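Local coordinates for protein mandalate racemase/muconate lactonizing enzyme (Unidentified, PDB 4E4U) that is a putative mandelate racemase/muconate lactonizing enzyme of the enolase superfamily, whose specific substrate and reaction are not established, at residues M99-P112 / I359-D371. Residues are numbered along the deposited sequence; the frame is centred on the assembly and turned at random.
Sequences MACWDIIGKAAAKP and IPSNEPGLGIELD
Asp103 grips the turn Pro364–Gly367 through its side chain, which can be traced outward from the helix. Its CB packs on Leu366, 3.8 Å from CG, where the two side chains cross at about a right angle; Leu366 CD1 continues along the helix to Met99 O. With Asp103 CG anti to the backbone N (chi1 -162°), the carboxylate is carried to the turn. OD1 accepts from Leu366 N at 2.8 Å, nearly straight at 176°, approached on the anti side and 34° out of the carboxylate plane. OD2 accepts a hydrogen bond from a water 2.7 Å away, which donates also to Ile368 O and accepts from Lys107 NZ; Val37 N is a further donor to OD2, and Glu35 O holds the same lysine.

Gly106 CA lies 3.9 Å from Gly365 CA, so the backbones pack directly with no side chain between them. Gly365 also has the positive phi of this type II' turn. Beyond the Schellman motif that ends the helix, with Ala110 (positive phi) as its C' residue, Gly365 N donates to Lys111 O at 2.9 Å, while Pro112 CG rests 3.5 Å from Glu363 O.

The contact thus fastens helix 88-109, within the N-terminal family region, to the loop between strand 357-359 and helix 372-377. Its chemistry implies a carboxylate that the amide donors, and more weakly the long salt bridge to Lys107, would probably help keep ionised.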
ATOM      1  N   MET A  99     -11.051 -31.129  22.713  1.00 11.10           N
ATOM      2  CA  MET A  99     -12.510 -31.197  22.699  1.00 11.32           C
ATOM      3  C   MET A  99     -13.006 -32.248  23.696  1.00 11.60           C
ATOM      4  O   MET A  99     -14.080 -32.093  24.278  1.00 11.45           O
ATOM      5  CB  MET A  99     -13.077 -31.419  21.288  1.00 12.31           C
ATOM      6  CG  MET A  99     -12.900 -32.828  20.745  1.00 12.07           C
ATOM      7  SD  MET A  99     -13.641 -33.063  19.110  1.00 12.49           S
ATOM      8  CE  MET A  99     -12.550 -32.080  18.079  1.00 12.83           C
ATOM      9  N   ALA A 100     -12.212 -33.300  23.916  1.00 11.61           N
ATOM     10  CA  ALA A 100     -12.519 -34.285  24.957  1.00 12.05           C
ATOM     11  C   ALA A 100     -12.451 -33.626  26.334  1.00 11.72           C
ATOM     12  O   ALA A 100     -13.261 -33.920  27.207  1.00 12.52           O
ATOM     13  CB  ALA A 100     -11.582 -35.476  24.877  1.00 13.00           C
ATOM     14  N   CYS A 101     -11.498 -32.716  26.518  1.00 11.61           N
ATOM     15  CA  CYS A 101     -11.452 -31.923  27.747  1.00 11.74           C
ATOM     16  C   CYS A 101     -12.715 -31.080  27.909  1.00 11.76           C
ATOM     17  O   CYS A 101     -13.275 -31.025  29.000  1.00 12.25           O
ATOM     18  CB  CYS A 101     -10.197 -31.039  27.803  1.00 12.08           C
ATOM     19  SG  CYS A 101      -8.667 -31.963  28.065  1.00 13.84           S
ATOM     20  N   TRP A 102     -13.174 -30.435  26.838  1.00 11.79           N
ATOM     21  CA  TRP A 102     -14.426 -29.675  26.912  1.00 11.39           C
ATOM     22  C   TRP A 102     -15.624 -30.559  27.256  1.00 11.86           C
ATOM     23  O   TRP A 102     -16.514 -30.143  28.000  1.00 12.54           O
ATOM     24  CB  TRP A 102     -14.689 -28.883  25.626  1.00 11.30           C
ATOM     25  CG  TRP A 102     -13.936 -27.580  25.585  1.00 11.51           C
ATOM     26  CD1 TRP A 102     -12.828 -27.296  24.844  1.00 11.72           C
ATOM     27  CD2 TRP A 102     -14.225 -26.407  26.350  1.00 11.68           C
ATOM     28  NE1 TRP A 102     -12.417 -26.003  25.083  1.00 12.02           N
ATOM     29  CE2 TRP A 102     -13.258 -25.430  26.010  1.00 12.21           C
ATOM     30  CE3 TRP A 102     -15.212 -26.061  27.282  1.00 12.45           C
ATOM     31  CZ2 TRP A 102     -13.253 -24.151  26.567  1.00 13.17           C
ATOM     32  CZ3 TRP A 102     -15.206 -24.795  27.838  1.00 14.07           C
ATOM     33  CH2 TRP A 102     -14.234 -23.855  27.478  1.00 14.25           C
ATOM     34  N   ASP A 103     -15.653 -31.767  26.703  1.00 12.19           N
ATOM     35  CA  ASP A 103     -16.697 -32.734  27.027  1.00 12.25           C
ATOM     36  C   ASP A 103     -16.731 -32.935  28.549  1.00 12.16           C
ATOM     37  O   ASP A 103     -17.801 -32.898  29.169  1.00 13.35           O
ATOM     38  CB  ASP A 103     -16.403 -34.051  26.296  1.00 13.38           C
ATOM     39  CG  ASP A 103     -17.609 -34.970  26.205  1.00 13.94           C
ATOM     40  OD1 ASP A 103     -18.770 -34.505  26.303  1.00 14.35           O
ATOM     41  OD2 ASP A 103     -17.390 -36.185  26.015  1.00 14.72           O
ATOM     42  N   ILE A 104     -15.558 -33.136  29.145  1.00 12.34           N
ATOM     43  CA  ILE A 104     -15.422 -33.269  30.597  1.00 12.51           C
ATOM     44  C   ILE A 104     -15.805 -31.997  31.368  1.00 12.84           C
ATOM     45  O   ILE A 104     -16.525 -32.065  32.364  1.00 14.13           O
ATOM     46  CB  ILE A 104     -13.993 -33.737  30.956  1.00 13.67           C
ATOM     47  CG1 ILE A 104     -13.818 -35.197  30.542  1.00 14.87           C
ATOM     48  CG2 ILE A 104     -13.699 -33.551  32.441  1.00 13.90           C
ATOM     49  CD1 ILE A 104     -12.380 -35.614  30.415  1.00 15.25           C
ATOM     50  N   ILE A 105     -15.348 -30.842  30.894  1.00 12.67           N
ATOM     51  CA  ILE A 105     -15.695 -29.567  31.517  1.00 12.76           C
ATOM     52  C   ILE A 105     -17.220 -29.399  31.570  1.00 12.64           C
ATOM     53  O   ILE A 105     -17.780 -29.051  32.615  1.00 13.41           O
ATOM     54  CB  ILE A 105     -15.054 -28.372  30.753  1.00 12.41           C
ATOM     55  CG1 ILE A 105     -13.521 -28.415  30.828  1.00 13.11           C
ATOM     56  CG2 ILE A 105     -15.575 -27.039  31.278  1.00 13.74           C
ATOM     57  CD1 ILE A 105     -12.848 -27.383  29.923  1.00 13.15           C
ATOM     58  N   GLY A 106     -17.885 -29.665  30.448  1.00 12.87           N
ATOM     59  CA  GLY A 106     -19.332 -29.549  30.379  1.00 12.79           C
ATOM     60  C   GLY A 106     -20.038 -30.547  31.284  1.00 13.72           C
ATOM     61  O   GLY A 106     -21.017 -30.213  31.964  1.00 13.84           O
ATOM     62  N   LYS A 107     -19.546 -31.780  31.312  1.00 14.14           N
ATOM     63  CA  LYS A 107     -20.158 -32.779  32.184  1.00 14.78           C
ATOM     64  C   LYS A 107     -20.010 -32.386  33.651  1.00 15.25           C
ATOM     65  O   LYS A 107     -20.945 -32.542  34.439  1.00 16.23           O
ATOM     66  CB  LYS A 107     -19.561 -34.161  31.932  1.00 15.16           C
ATOM     67  CG  LYS A 107     -20.017 -34.790  30.619  1.00 15.82           C
ATOM     68  CD  LYS A 107     -19.436 -36.186  30.448  1.00 16.66           C
ATOM     69  CE  LYS A 107     -19.712 -36.716  29.053  1.00 17.19           C
ATOM     70  NZ  LYS A 107     -19.171 -38.094  28.882  1.00 17.87           N
ATOM     71  N   ALA A 108     -18.845 -31.862  34.019  1.00 15.22           N
ATOM     72  CA  ALA A 108     -18.611 -31.453  35.404  1.00 15.27           C
ATOM     73  C   ALA A 108     -19.535 -30.299  35.790  1.00 15.24           C
ATOM     74  O   ALA A 108     -20.037 -30.239  36.914  1.00 16.61           O
ATOM     75  CB  ALA A 108     -17.149 -31.073  35.613  1.00 15.99           C
ATOM     76  N   ALA A 109     -19.766 -29.388  34.846  1.00 15.55           N
ATOM     77  CA  ALA A 109     -20.632 -28.230  35.071  1.00 15.45           C
ATOM     78  C   ALA A 109     -22.115 -28.554  34.859  1.00 15.42           C
ATOM     79  O   ALA A 109     -22.982 -27.736  35.175  1.00 16.25           O
ATOM     80  CB  ALA A 109     -20.205 -27.073  34.169  1.00 15.92           C
ATOM     81  N   ALA A 110     -22.398 -29.749  34.339  1.00 15.18           N
ATOM     82  CA  ALA A 110     -23.755 -30.131  33.921  1.00 15.34           C
ATOM     83  C   ALA A 110     -24.344 -29.140  32.904  1.00 15.47           C
ATOM     84  O   ALA A 110     -25.514 -28.762  32.989  1.00 16.52           O
ATOM     85  CB  ALA A 110     -24.698 -30.316  35.135  1.00 16.77           C
ATOM     86  N   LYS A 111     -23.525 -28.726  31.940  1.00 14.79           N
ATOM     87  CA  LYS A 111     -23.973 -27.839  30.861  1.00 14.69           C
ATOM     88  C   LYS A 111     -23.434 -28.318  29.521  1.00 13.66           C
ATOM     89  O   LYS A 111     -22.331 -28.860  29.457  1.00 13.65           O
ATOM     90  CB  LYS A 111     -23.465 -26.405  31.070  1.00 15.47           C
ATOM     91  CG  LYS A 111     -23.892 -25.728  32.365  1.00 17.61           C
ATOM     92  CD  LYS A 111     -25.395 -25.602  32.487  1.00 20.76           C
ATOM     93  CE  LYS A 111     -25.982 -24.698  31.440  1.00 22.13           C
ATOM     94  NZ  LYS A 111     -27.444 -24.505  31.707  1.00 23.68           N
ATOM     95  N   PRO A 112     -24.194 -28.087  28.435  1.00 13.18           N
ATOM     96  CA  PRO A 112     -23.606 -28.228  27.099  1.00 12.82           C
ATOM     97  C   PRO A 112     -22.416 -27.275  26.977  1.00 12.45           C
ATOM     98  O   PRO A 112     -22.417 -26.191  27.586  1.00 12.60           O
ATOM     99  CB  PRO A 112     -24.724 -27.753  26.165  1.00 13.91           C
ATOM    100  CG  PRO A 112     -25.986 -27.910  26.956  1.00 14.67           C
ATOM    101  CD  PRO A 112     -25.591 -27.623  28.381  1.00 13.85           C
ATOM    102  N   ILE A 359     -30.430 -30.165  14.959  1.00 15.28           N
ATOM    103  CA  ILE A 359     -30.972 -29.743  16.243  1.00 16.66           C
ATOM    104  C   ILE A 359     -29.955 -30.060  17.332  1.00 16.39           C
ATOM    105  O   ILE A 359     -29.733 -31.225  17.639  1.00 17.55           O
ATOM    106  CB  ILE A 359     -32.276 -30.500  16.567  1.00 18.88           C
ATOM    107  CG1 ILE A 359     -33.244 -30.437  15.380  1.00 21.15           C
ATOM    108  CG2 ILE A 359     -32.894 -29.972  17.862  1.00 20.66           C
ATOM    109  CD1 ILE A 359     -33.609 -29.032  14.953  1.00 22.78           C
ATOM    110  N   PRO A 360     -29.318 -29.027  17.911  1.00 15.77           N
ATOM    111  CA  PRO A 360     -28.267 -29.280  18.909  1.00 16.10           C
ATOM    112  C   PRO A 360     -28.762 -30.031  20.138  1.00 17.47           C
ATOM    113  O   PRO A 360     -29.887 -29.824  20.596  1.00 18.03           O
ATOM    114  CB  PRO A 360     -27.822 -27.873  19.317  1.00 16.04           C
ATOM    115  CG  PRO A 360     -28.171 -27.013  18.139  1.00 16.73           C
ATOM    116  CD  PRO A 360     -29.452 -27.594  17.607  1.00 16.00           C
ATOM    117  N   SER A 361     -27.909 -30.899  20.670  1.00 17.95           N
ATOM    118  CA  SER A 361     -28.201 -31.603  21.912  1.00 18.96           C
ATOM    119  C   SER A 361     -28.354 -30.629  23.082  1.00 18.57           C
ATOM    120  O   SER A 361     -27.739 -29.563  23.094  1.00 17.99           O
ATOM    121  CB  SER A 361     -27.073 -32.589  22.212  1.00 19.89           C
ATOM    122  OG  SER A 361     -27.262 -33.217  23.464  1.00 19.90           O
ATOM    123  N   ASN A 362     -29.181 -31.001  24.056  1.00 18.55           N
ATOM    124  CA  ASN A 362     -29.294 -30.261  25.309  1.00 19.17           C
ATOM    125  C   ASN A 362     -28.523 -30.945  26.436  1.00 18.63           C
ATOM    126  O   ASN A 362     -28.549 -30.498  27.586  1.00 19.06           O
ATOM    127  CB  ASN A 362     -30.767 -30.097  25.696  1.00 21.09           C
ATOM    128  CG  ASN A 362     -31.528 -29.228  24.716  1.00 23.99           C
ATOM    129  OD1 ASN A 362     -31.056 -28.160  24.324  1.00 25.44           O
ATOM    130  ND2 ASN A 362     -32.703 -29.688  24.299  1.00 25.82           N
ATOM    131  N   GLU A 363     -27.828 -32.025  26.098  1.00 18.36           N
ATOM    132  CA  GLU A 363     -27.086 -32.798  27.087  1.00 20.02           C
ATOM    133  C   GLU A 363     -25.755 -32.139  27.448  1.00 18.02           C
ATOM    134  O   GLU A 363     -25.216 -31.351  26.669  1.00 18.50           O
ATOM    135  CB  GLU A 363     -26.868 -34.224  26.582  1.00 23.83           C
ATOM    136  CG  GLU A 363     -28.155 -35.040  26.536  1.00 27.77           C
ATOM    137  CD  GLU A 363     -28.936 -34.963  27.842  1.00 32.16           C
ATOM    138  OE1 GLU A 363     -28.429 -35.467  28.870  1.00 34.45           O
ATOM    139  OE2 GLU A 363     -30.047 -34.390  27.843  1.00 34.00           O
ATOM    140  N   PRO A 364     -25.229 -32.445  28.648  1.00 16.46           N
ATOM    141  CA  PRO A 364     -23.955 -31.838  29.059  1.00 16.26           C
ATOM    142  C   PRO A 364     -22.781 -32.248  28.173  1.00 15.61           C
ATOM    143  O   PRO A 364     -22.790 -33.319  27.553  1.00 17.22           O
ATOM    144  CB  PRO A 364     -23.756 -32.370  30.485  1.00 17.55           C
ATOM    145  CG  PRO A 364     -25.147 -32.687  30.963  1.00 18.36           C
ATOM    146  CD  PRO A 364     -25.857 -33.208  29.741  1.00 18.11           C
ATOM    147  N   GLY A 365     -21.770 -31.389  28.114  1.00 13.87           N
ATOM    148  CA  GLY A 365     -20.581 -31.680  27.335  1.00 13.80           C
ATOM    149  C   GLY A 365     -20.822 -31.520  25.847  1.00 13.28           C
ATOM    150  O   GLY A 365     -21.518 -30.596  25.417  1.00 13.63           O
ATOM    151  N   LEU A 366     -20.260 -32.428  25.054  1.00 13.41           N
ATOM    152  CA  LEU A 366     -20.424 -32.366  23.607  1.00 13.86           C
ATOM    153  C   LEU A 366     -21.754 -32.953  23.144  1.00 14.92           C
ATOM    154  O   LEU A 366     -22.104 -32.834  21.970  1.00 16.67           O
ATOM    155  CB  LEU A 366     -19.285 -33.107  22.909  1.00 14.14           C
ATOM    156  CG  LEU A 366     -17.866 -32.588  23.128  1.00 14.71           C
ATOM    157  CD1 LEU A 366     -16.859 -33.491  22.416  1.00 14.91           C
ATOM    158  CD2 LEU A 366     -17.719 -31.141  22.671  1.00 15.41           C
ATOM    159  N   GLY A 367     -22.491 -33.587  24.053  1.00 15.28           N
ATOM    160  CA  GLY A 367     -23.738 -34.242  23.684  1.00 16.66           C
ATOM    161  C   GLY A 367     -23.543 -35.426  22.750  1.00 17.64           C
ATOM    162  O   GLY A 367     -24.347 -35.643  21.835  1.00 19.98           O
ATOM    163  N   ILE A 368     -22.485 -36.200  22.981  1.00 16.51           N
ATOM    164  CA  ILE A 368     -22.174 -37.337  22.124  1.00 16.00           C
ATOM    165  C   ILE A 368     -21.444 -38.410  22.933  1.00 16.81           C
ATOM    166  O   ILE A 368     -20.731 -38.095  23.884  1.00 17.40           O
ATOM    167  CB  ILE A 368     -21.321 -36.895  20.897  1.00 16.14           C
ATOM    168  CG1 ILE A 368     -21.473 -37.866  19.726  1.00 16.49           C
ATOM    169  CG2 ILE A 368     -19.864 -36.721  21.262  1.00 16.33           C
ATOM    170  CD1 ILE A 368     -22.815 -37.758  19.043  1.00 17.06           C
ATOM    171  N   GLU A 369     -21.641 -39.675  22.574  1.00 17.17           N
ATOM    172  CA  GLU A 369     -20.968 -40.773  23.260  1.00 17.92           C
ATOM    173  C   GLU A 369     -20.844 -41.955  22.319  1.00 16.92           C
ATOM    174  O   GLU A 369     -21.823 -42.351  21.687  1.00 17.66           O
ATOM    175  CB  GLU A 369     -21.746 -41.191  24.515  1.00 19.83           C
ATOM    176  CG  GLU A 369     -21.065 -42.285  25.341  1.00 22.78           C
ATOM    177  CD  GLU A 369     -21.807 -42.612  26.626  1.00 26.83           C
ATOM    178  OE1 GLU A 369     -22.893 -42.041  26.860  1.00 28.67           O
ATOM    179  OE2 GLU A 369     -21.304 -43.445  27.404  1.00 29.22           O
ATOM    180  N   LEU A 370     -19.651 -42.534  22.239  1.00 15.99           N
ATOM    181  CA  LEU A 370     -19.447 -43.697  21.381  1.00 16.63           C
ATOM    182  C   LEU A 370     -20.128 -44.939  21.934  1.00 17.08           C
ATOM    183  O   LEU A 370     -20.139 -45.170  23.146  1.00 18.29           O
ATOM    184  CB  LEU A 370     -17.961 -43.990  21.212  1.00 17.14           C
ATOM    185  CG  LEU A 370     -17.139 -42.955  20.449  1.00 16.86           C
ATOM    186  CD1 LEU A 370     -15.664 -43.282  20.571  1.00 17.29           C
ATOM    187  CD2 LEU A 370     -17.553 -42.898  18.983  1.00 17.40           C
ATOM    188  N   ASP A 371     -20.683 -45.738  21.029  1.00 17.21           N
ATOM    189  CA  ASP A 371     -21.158 -47.069  21.359  1.00 18.71           C
ATOM    190  C   ASP A 371     -19.949 -47.989  21.226  1.00 18.37           C
ATOM    191  O   ASP A 371     -19.532 -48.324  20.115  1.00 18.89           O
ATOM    192  CB  ASP A 371     -22.276 -47.481  20.396  1.00 20.50           C
ATOM    193  CG  ASP A 371     -22.885 -48.829  20.740  1.00 22.77           C
ATOM    194  OD1 ASP A 371     -22.145 -49.729  21.187  1.00 23.67           O
ATOM    195  OD2 ASP A 371     -24.110 -48.985  20.562  1.00 23.90           O
TER
HETATM  196  O   HOH W   1     -18.981 -38.337  26.073  1.00 17.77           O
HETATM  197  O   HOH W   2     -21.247 -35.590  25.916  1.00 23.78           O
HETATM  198  O   HOH W   3     -21.960 -39.270  27.646  1.00 39.23           O